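Local coordinates for protein TRAP-type C4-dicarboxylate:H+ symport system substrate-binding component DctP (Shewanella oneidensis, PDB 4MX6) that probably serves as the periplasmic solute-binding component of a TRAP transporter, capturing C4-dicarboxylates such as succinate for proton-coupled uptake, at residues 139-152 / 245-257. Residues are numbered along the deposited sequence; the frame is centred on the assembly and turned at random.
Sequences LLNSMSRKGIVGLG and DYMVVTSDAFWKS
Met247 reaches across to residues 139-152 with its thioether: CG stands anti to the backbone N (chi1 -168°) and chi2 is extended too, which carries SD to 3.9 Å from Gly150 CA. The bend at chi3 (-65°) then turns CE of Met247 to 3.6 Å from Leu139 O. Met143 meets the sulfur tip to tip through CE, and the Leu140 side chain slants across Met247, CD2 lying 3.9 Å from CG. With an alanine in place of Met247, the space between Leu140, Met143 and Gly150 is likely to be left unfilled and the Met143 methyl without its sulfur partner. Beside this cluster, Ile148 lies aslant Val249, CG2 3.8 Å from its CB. Strands 148-158 and 243-251 pair antiparallel, interrupted by a classic beta bulge: Leu151 and Gly152 both face Val248, with Leu151 N donating to Val248 O (2.8 Å) and Gly152 O accepting from Val248 N. Strand 243-251 also bonds by backbone to Val98 and Pro100, consistent with the family's periplasmic-binding-protein fold, and carries Tyr246, whose OH hydrogen-bonds both Asn156 ND2 and the bound succinate. From the bulge, Leu151 sends CD1 to Thr250 CG2 (3.7 Å) and CD2 over one face of the Trp255 indole, offset toward the rim. On the face shared by Val149 and Thr250, Val149 CG2 presses on Asp252 CA at 3.6 Å, where Asp252 N donates to Gly147 O from above the carbonyl plane, and Ser251 OG caps the helix by accepting from Phe254 N.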
ATOM      1  N   LEU A 139      10.042  12.874  -1.459  1.00  9.46           N
ATOM      2  CA  LEU A 139       9.411  11.889  -2.325  1.00  9.55           C
ATOM      3  C   LEU A 139       7.953  12.250  -2.657  1.00  9.09           C
ATOM      4  O   LEU A 139       7.435  11.820  -3.681  1.00  9.48           O
ATOM      5  CB  LEU A 139       9.513  10.488  -1.707  1.00  9.83           C
ATOM      6  CG  LEU A 139      10.891   9.828  -1.852  1.00 10.22           C
ATOM      7  CD1 LEU A 139      11.044   8.643  -0.951  1.00 10.66           C
ATOM      8  CD2 LEU A 139      11.137   9.390  -3.285  1.00 10.63           C
ATOM      9  N   LEU A 140       7.307  13.056  -1.817  1.00  9.56           N
ATOM     10  CA  LEU A 140       5.938  13.492  -2.112  1.00  9.45           C
ATOM     11  C   LEU A 140       5.881  14.326  -3.394  1.00  9.29           C
ATOM     12  O   LEU A 140       4.819  14.422  -4.030  1.00 10.43           O
ATOM     13  CB  LEU A 140       5.338  14.293  -0.952  1.00  9.65           C
ATOM     14  CG  LEU A 140       5.016  13.481   0.302  1.00  9.69           C
ATOM     15  CD1 LEU A 140       4.735  14.376   1.491  1.00 11.11           C
ATOM     16  CD2 LEU A 140       3.834  12.559   0.050  1.00  9.69           C
ATOM     17  N   ASN A 141       7.011  14.937  -3.757  1.00 10.27           N
ATOM     18  CA  ASN A 141       7.073  15.784  -4.947  1.00 10.81           C
ATOM     19  C   ASN A 141       7.767  15.107  -6.123  1.00 10.15           C
ATOM     20  O   ASN A 141       8.042  15.757  -7.124  1.00 11.55           O
ATOM     21  CB  ASN A 141       7.783  17.103  -4.624  1.00 12.65           C
ATOM     22  CG  ASN A 141       7.046  17.909  -3.584  1.00 16.37           C
ATOM     23  OD1 ASN A 141       5.817  17.879  -3.523  1.00 17.98           O
ATOM     24  ND2 ASN A 141       7.787  18.637  -2.756  1.00 18.29           N
ATOM     25  N   SER A 142       8.012  13.805  -6.020  1.00  9.83           N
ATOM     26  CA  SER A 142       8.803  13.089  -7.011  1.00 10.63           C
ATOM     27  C   SER A 142       8.136  12.965  -8.378  1.00 11.16           C
ATOM     28  O   SER A 142       8.806  12.626  -9.357  1.00 12.37           O
ATOM     29  CB  SER A 142       9.176  11.699  -6.483  1.00 10.76           C
ATOM     30  OG  SER A 142       8.037  10.890  -6.229  1.00 10.97           O
ATOM     31  N   MET A 143       6.833  13.240  -8.454  1.00 10.82           N
ATOM     32  CA  MET A 143       6.093  13.095  -9.704  1.00 10.89           C
ATOM     33  C   MET A 143       5.448  14.406 -10.158  1.00 11.71           C
ATOM     34  O   MET A 143       4.643  14.422 -11.088  1.00 11.73           O
ATOM     35  CB  MET A 143       5.017  12.013  -9.530  1.00 10.32           C
ATOM     36  CG  MET A 143       5.591  10.643  -9.231  1.00 10.35           C
ATOM     37  SD  MET A 143       4.369   9.433  -8.711  1.00 10.36           S
ATOM     38  CE  MET A 143       4.050  10.008  -7.045  1.00 10.00           C
ATOM     39  N   SER A 144       5.826  15.514  -9.530  0.76 13.18           N
ATOM     40  CA  SER A 144       5.164  16.790  -9.789  0.76 15.37           C
ATOM     41  C   SER A 144       5.282  17.242 -11.247  0.76 15.79           C
ATOM     42  O   SER A 144       4.353  17.846 -11.791  0.76 16.21           O
ATOM     43  CB  SER A 144       5.681  17.879  -8.837  0.76 17.49           C
ATOM     44  OG  SER A 144       7.081  18.055  -8.918  0.76 19.58           O
ATOM     45  N   ARG A 145       6.407  16.952 -11.890  1.00 16.10           N
ATOM     46  CA  ARG A 145       6.588  17.335 -13.294  1.00 17.42           C
ATOM     47  C   ARG A 145       5.838  16.400 -14.259  1.00 17.59           C
ATOM     48  O   ARG A 145       5.767  16.664 -15.464  1.00 19.33           O
ATOM     49  CB  ARG A 145       8.078  17.426 -13.643  1.00 19.76           C
ATOM     50  CG  ARG A 145       8.825  18.506 -12.858  1.00 21.06           C
ATOM     51  CD  ARG A 145      10.288  18.602 -13.288  1.00 22.61           C
ATOM     52  NE  ARG A 145      11.005  17.355 -13.034  1.00 24.92           N
ATOM     53  CZ  ARG A 145      11.606  17.046 -11.886  1.00 27.01           C
ATOM     54  NH1 ARG A 145      11.589  17.890 -10.864  1.00 27.92           N
ATOM     55  NH2 ARG A 145      12.228  15.878 -11.760  1.00 28.11           N
ATOM     56  N   LYS A 146       5.262  15.327 -13.721  1.00 16.56           N
ATOM     57  CA  LYS A 146       4.397  14.426 -14.480  1.00 16.67           C
ATOM     58  C   LYS A 146       2.932  14.763 -14.237  1.00 14.28           C
ATOM     59  O   LYS A 146       2.041  14.079 -14.740  1.00 14.90           O
ATOM     60  CB  LYS A 146       4.628  12.975 -14.052  1.00 20.14           C
ATOM     61  CG  LYS A 146       6.005  12.422 -14.329  1.00 23.91           C
ATOM     62  CD  LYS A 146       6.151  12.040 -15.779  1.00 26.85           C
ATOM     63  CE  LYS A 146       7.350  11.146 -15.972  1.00 29.28           C
ATOM     64  NZ  LYS A 146       8.572  11.817 -15.481  1.00 30.66           N
ATOM     65  N   GLY A 147       2.681  15.790 -13.429  1.00 12.62           N
ATOM     66  CA  GLY A 147       1.324  16.223 -13.162  1.00 11.83           C
ATOM     67  C   GLY A 147       0.681  15.624 -11.924  1.00 11.02           C
ATOM     68  O   GLY A 147      -0.509  15.842 -11.702  1.00 11.62           O
ATOM     69  N   ILE A 148       1.444  14.877 -11.128  1.00 10.83           N
ATOM     70  CA  ILE A 148       0.911  14.231  -9.926  1.00 10.45           C
ATOM     71  C   ILE A 148       1.424  14.938  -8.683  1.00 10.10           C
ATOM     72  O   ILE A 148       2.639  15.073  -8.508  1.00 11.76           O
ATOM     73  CB  ILE A 148       1.291  12.749  -9.875  1.00 10.44           C
ATOM     74  CG1 ILE A 148       0.687  12.000 -11.071  1.00 11.01           C
ATOM     75  CG2 ILE A 148       0.832  12.118  -8.560  1.00 10.40           C
ATOM     76  CD1 ILE A 148       1.146  10.560 -11.186  1.00 12.55           C
ATOM     77  N   VAL A 149       0.497  15.388  -7.840  1.00  8.87           N
ATOM     78  CA  VAL A 149       0.808  16.116  -6.618  1.00  8.96           C
ATOM     79  C   VAL A 149       0.662  15.181  -5.427  1.00  7.71           C
ATOM     80  O   VAL A 149      -0.403  14.611  -5.207  1.00  8.31           O
ATOM     81  CB  VAL A 149      -0.155  17.318  -6.427  1.00 10.48           C
ATOM     82  CG1 VAL A 149       0.119  18.033  -5.102  1.00 11.15           C
ATOM     83  CG2 VAL A 149      -0.050  18.292  -7.586  1.00 12.83           C
ATOM     84  N   GLY A 150       1.742  15.003  -4.680  1.00  8.06           N
ATOM     85  CA  GLY A 150       1.709  14.186  -3.477  1.00  8.31           C
ATOM     86  C   GLY A 150       1.260  14.982  -2.276  1.00  7.57           C
ATOM     87  O   GLY A 150       1.896  15.967  -1.900  1.00  9.71           O
ATOM     88  N   LEU A 151       0.180  14.534  -1.651  1.00  7.11           N
ATOM     89  CA  LEU A 151      -0.440  15.280  -0.564  1.00  8.58           C
ATOM     90  C   LEU A 151      -0.160  14.718   0.822  1.00  8.22           C
ATOM     91  O   LEU A 151      -0.226  15.452   1.797  1.00 10.46           O
ATOM     92  CB  LEU A 151      -1.948  15.385  -0.813  1.00 11.15           C
ATOM     93  CG  LEU A 151      -2.297  16.203  -2.055  1.00 14.84           C
ATOM     94  CD1 LEU A 151      -3.789  16.179  -2.300  1.00 16.67           C
ATOM     95  CD2 LEU A 151      -1.802  17.635  -1.891  1.00 16.11           C
ATOM     96  N   GLY A 152       0.168  13.440   0.922  1.00  7.04           N
ATOM     97  CA  GLY A 152       0.496  12.850   2.202  1.00  7.12           C
ATOM     98  C   GLY A 152       0.684  11.350   2.067  1.00  6.26           C
ATOM     99  O   GLY A 152       0.388  10.767   1.025  1.00  7.54           O
ATOM    100  N   ASP A 245       2.034   0.779   2.230  1.00  5.25           N
ATOM    101  CA  ASP A 245       1.548   2.116   2.557  1.00  5.16           C
ATOM    102  C   ASP A 245       1.117   2.800   1.266  1.00  4.81           C
ATOM    103  O   ASP A 245       1.358   2.295   0.168  1.00  6.01           O
ATOM    104  CB  ASP A 245       2.640   2.958   3.253  1.00  5.57           C
ATOM    105  CG  ASP A 245       2.515   3.014   4.762  1.00  6.18           C
ATOM    106  OD1 ASP A 245       1.912   2.112   5.369  1.00  6.21           O
ATOM    107  OD2 ASP A 245       3.027   4.010   5.321  1.00  8.10           O
ATOM    108  N   TYR A 246       0.480   3.956   1.412  1.00  5.20           N
ATOM    109  CA  TYR A 246      -0.074   4.699   0.293  1.00  4.98           C
ATOM    110  C   TYR A 246       0.486   6.106   0.189  1.00  5.36           C
ATOM    111  O   TYR A 246       0.845   6.708   1.193  1.00  5.94           O
ATOM    112  CB  TYR A 246      -1.584   4.822   0.466  1.00  5.24           C
ATOM    113  CG  TYR A 246      -2.290   3.532   0.794  1.00  5.29           C
ATOM    114  CD1 TYR A 246      -2.300   2.485  -0.101  1.00  5.45           C
ATOM    115  CD2 TYR A 246      -2.950   3.374   2.003  1.00  5.46           C
ATOM    116  CE1 TYR A 246      -2.973   1.299   0.180  1.00  5.53           C
ATOM    117  CE2 TYR A 246      -3.649   2.213   2.285  1.00  5.35           C
ATOM    118  CZ  TYR A 246      -3.660   1.182   1.376  1.00  5.40           C
ATOM    119  OH  TYR A 246      -4.406   0.053   1.651  1.00  5.76           O
ATOM    120  N   MET A 247       0.464   6.652  -1.022  1.00  5.38           N
ATOM    121  CA  MET A 247       0.557   8.107  -1.196  1.00  5.87           C
ATOM    122  C   MET A 247      -0.793   8.621  -1.668  1.00  5.39           C
ATOM    123  O   MET A 247      -1.311   8.157  -2.680  1.00  6.11           O
ATOM    124  CB  MET A 247       1.651   8.512  -2.193  1.00  6.29           C
ATOM    125  CG  MET A 247       1.930  10.000  -2.129  1.00  6.48           C
ATOM    126  SD  MET A 247       3.189  10.594  -3.288  1.00  7.40           S
ATOM    127  CE  MET A 247       4.630   9.755  -2.647  1.00  9.00           C
ATOM    128  N   VAL A 248      -1.366   9.558  -0.919  1.00  5.66           N
ATOM    129  CA  VAL A 248      -2.581  10.247  -1.336  1.00  6.34           C
ATOM    130  C   VAL A 248      -2.166  11.328  -2.336  1.00  5.65           C
ATOM    131  O   VAL A 248      -1.310  12.165  -2.035  1.00  6.80           O
ATOM    132  CB  VAL A 248      -3.324  10.853  -0.137  1.00  6.98           C
ATOM    133  CG1 VAL A 248      -4.602  11.536  -0.593  1.00  8.92           C
ATOM    134  CG2 VAL A 248      -3.601   9.791   0.930  1.00  8.00           C
ATOM    135  N   VAL A 249      -2.729  11.260  -3.538  1.00  5.95           N
ATOM    136  CA  VAL A 249      -2.346  12.151  -4.624  1.00  6.64           C
ATOM    137  C   VAL A 249      -3.545  12.771  -5.319  1.00  6.84           C
ATOM    138  O   VAL A 249      -4.653  12.245  -5.287  1.00  7.62           O
ATOM    139  CB  VAL A 249      -1.497  11.419  -5.696  1.00  7.09           C
ATOM    140  CG1 VAL A 249      -0.181  10.918  -5.105  1.00  7.59           C
ATOM    141  CG2 VAL A 249      -2.248  10.260  -6.309  1.00  7.58           C
ATOM    142  N   THR A 250      -3.282  13.902  -5.959  1.00  7.06           N
ATOM    143  CA  THR A 250      -4.223  14.534  -6.868  1.00  7.64           C
ATOM    144  C   THR A 250      -3.477  14.928  -8.141  1.00  7.29           C
ATOM    145  O   THR A 250      -2.268  14.706  -8.252  1.00  8.05           O
ATOM    146  CB  THR A 250      -4.925  15.758  -6.215  1.00  7.78           C
ATOM    147  OG1 THR A 250      -5.963  16.251  -7.067  1.00  8.63           O
ATOM    148  CG2 THR A 250      -3.972  16.898  -5.937  1.00  8.43           C
ATOM    149  N   SER A 251      -4.182  15.499  -9.108  1.00  8.35           N
ATOM    150  CA  SER A 251      -3.516  16.033 -10.289  1.00  8.98           C
ATOM    151  C   SER A 251      -3.205  17.505 -10.084  1.00  9.42           C
ATOM    152  O   SER A 251      -3.954  18.240  -9.431  1.00  9.69           O
ATOM    153  CB  SER A 251      -4.343  15.848 -11.562  1.00  9.73           C
ATOM    154  OG  SER A 251      -5.490  16.680 -11.560  1.00 10.38           O
ATOM    155  N   ASP A 252      -2.106  17.943 -10.672  1.00 10.58           N
ATOM    156  CA  ASP A 252      -1.734  19.334 -10.634  1.00 12.17           C
ATOM    157  C   ASP A 252      -2.845  20.193 -11.222  1.00 11.95           C
ATOM    158  O   ASP A 252      -3.150  21.262 -10.693  1.00 13.00           O
ATOM    159  CB  ASP A 252      -0.437  19.511 -11.410  1.00 15.87           C
ATOM    160  CG  ASP A 252       0.116  20.889 -11.300  1.00 19.87           C
ATOM    161  OD1 ASP A 252       0.495  21.272 -10.168  1.00 21.32           O
ATOM    162  OD2 ASP A 252       0.173  21.576 -12.344  1.00 22.62           O
ATOM    163  N   ALA A 253      -3.446  19.729 -12.313  1.00 12.80           N
ATOM    164  CA  ALA A 253      -4.470  20.517 -12.983  1.00 13.88           C
ATOM    165  C   ALA A 253      -5.669  20.747 -12.061  1.00 13.15           C
ATOM    166  O   ALA A 253      -6.169  21.868 -11.958  1.00 14.50           O
ATOM    167  CB  ALA A 253      -4.897  19.844 -14.279  1.00 15.59           C
ATOM    168  N   PHE A 254      -6.138  19.704 -11.383  1.00 12.29           N
ATOM    169  CA  PHE A 254      -7.258  19.883 -10.468  1.00 11.73           C
ATOM    170  C   PHE A 254      -6.869  20.758  -9.278  1.00 10.94           C
ATOM    171  O   PHE A 254      -7.588  21.686  -8.903  1.00 11.81           O
ATOM    172  CB  PHE A 254      -7.804  18.552  -9.957  1.00 12.11           C
ATOM    173  CG  PHE A 254      -8.814  18.727  -8.873  1.00 12.74           C
ATOM    174  CD1 PHE A 254     -10.064  19.263  -9.155  1.00 13.82           C
ATOM    175  CD2 PHE A 254      -8.512  18.403  -7.560  1.00 13.31           C
ATOM    176  CE1 PHE A 254     -10.991  19.451  -8.147  1.00 14.80           C
ATOM    177  CE2 PHE A 254      -9.443  18.597  -6.558  1.00 14.27           C
ATOM    178  CZ  PHE A 254     -10.679  19.125  -6.856  1.00 14.48           C
ATOM    179  N   TRP A 255      -5.713  20.483  -8.698  1.00 10.58           N
ATOM    180  CA  TRP A 255      -5.308  21.194  -7.494  1.00 10.41           C
ATOM    181  C   TRP A 255      -5.175  22.698  -7.779  1.00 11.19           C
ATOM    182  O   TRP A 255      -5.634  23.522  -6.992  1.00 11.76           O
ATOM    183  CB  TRP A 255      -4.006  20.588  -6.980  1.00 10.04           C
ATOM    184  CG  TRP A 255      -3.695  20.795  -5.517  1.00 10.38           C
ATOM    185  CD1 TRP A 255      -2.530  21.289  -5.006  1.00 10.86           C
ATOM    186  CD2 TRP A 255      -4.516  20.461  -4.380  1.00 10.30           C
ATOM    187  NE1 TRP A 255      -2.576  21.295  -3.639  1.00 11.35           N
ATOM    188  CE2 TRP A 255      -3.782  20.795  -3.228  1.00 10.67           C
ATOM    189  CE3 TRP A 255      -5.793  19.921  -4.226  1.00 10.72           C
ATOM    190  CZ2 TRP A 255      -4.278  20.613  -1.941  1.00 11.30           C
ATOM    191  CZ3 TRP A 255      -6.284  19.745  -2.938  1.00 11.33           C
ATOM    192  CH2 TRP A 255      -5.534  20.096  -1.820  1.00 11.51           C
ATOM    193  N   LYS A 256      -4.586  23.039  -8.919  1.00 12.54           N
ATOM    194  CA  LYS A 256      -4.453  24.438  -9.326  1.00 15.43           C
ATOM    195  C   LYS A 256      -5.793  25.081  -9.687  1.00 15.06           C
ATOM    196  O   LYS A 256      -5.922  26.304  -9.628  1.00 17.52           O
ATOM    197  CB  LYS A 256      -3.483  24.559 -10.502  1.00 17.82           C
ATOM    198  CG  LYS A 256      -2.033  24.409 -10.084  1.00 20.96           C
ATOM    199  CD  LYS A 256      -1.070  24.473 -11.258  1.00 23.33           C
ATOM    200  CE  LYS A 256       0.376  24.386 -10.777  1.00 25.02           C
ATOM    201  NZ  LYS A 256       1.343  24.207 -11.894  1.00 26.42           N
ATOM    202  N   SER A 257      -6.791  24.278 -10.049  1.00 15.12           N
ATOM    203  CA  SER A 257      -8.095  24.808 -10.467  1.00 15.58           C
ATOM    204  C   SER A 257      -8.932  25.283  -9.282  1.00 15.48           C
ATOM    205  O   SER A 257      -9.939  25.974  -9.467  1.00 17.69           O
ATOM    206  CB  SER A 257      -8.878  23.758 -11.263  1.00 16.55           C
ATOM    207  OG  SER A 257      -9.501  22.795 -10.430  1.00 16.97           O
TER
HETATM  208  O   HOH W   1      -2.121  17.451 -13.880  1.00 14.69           O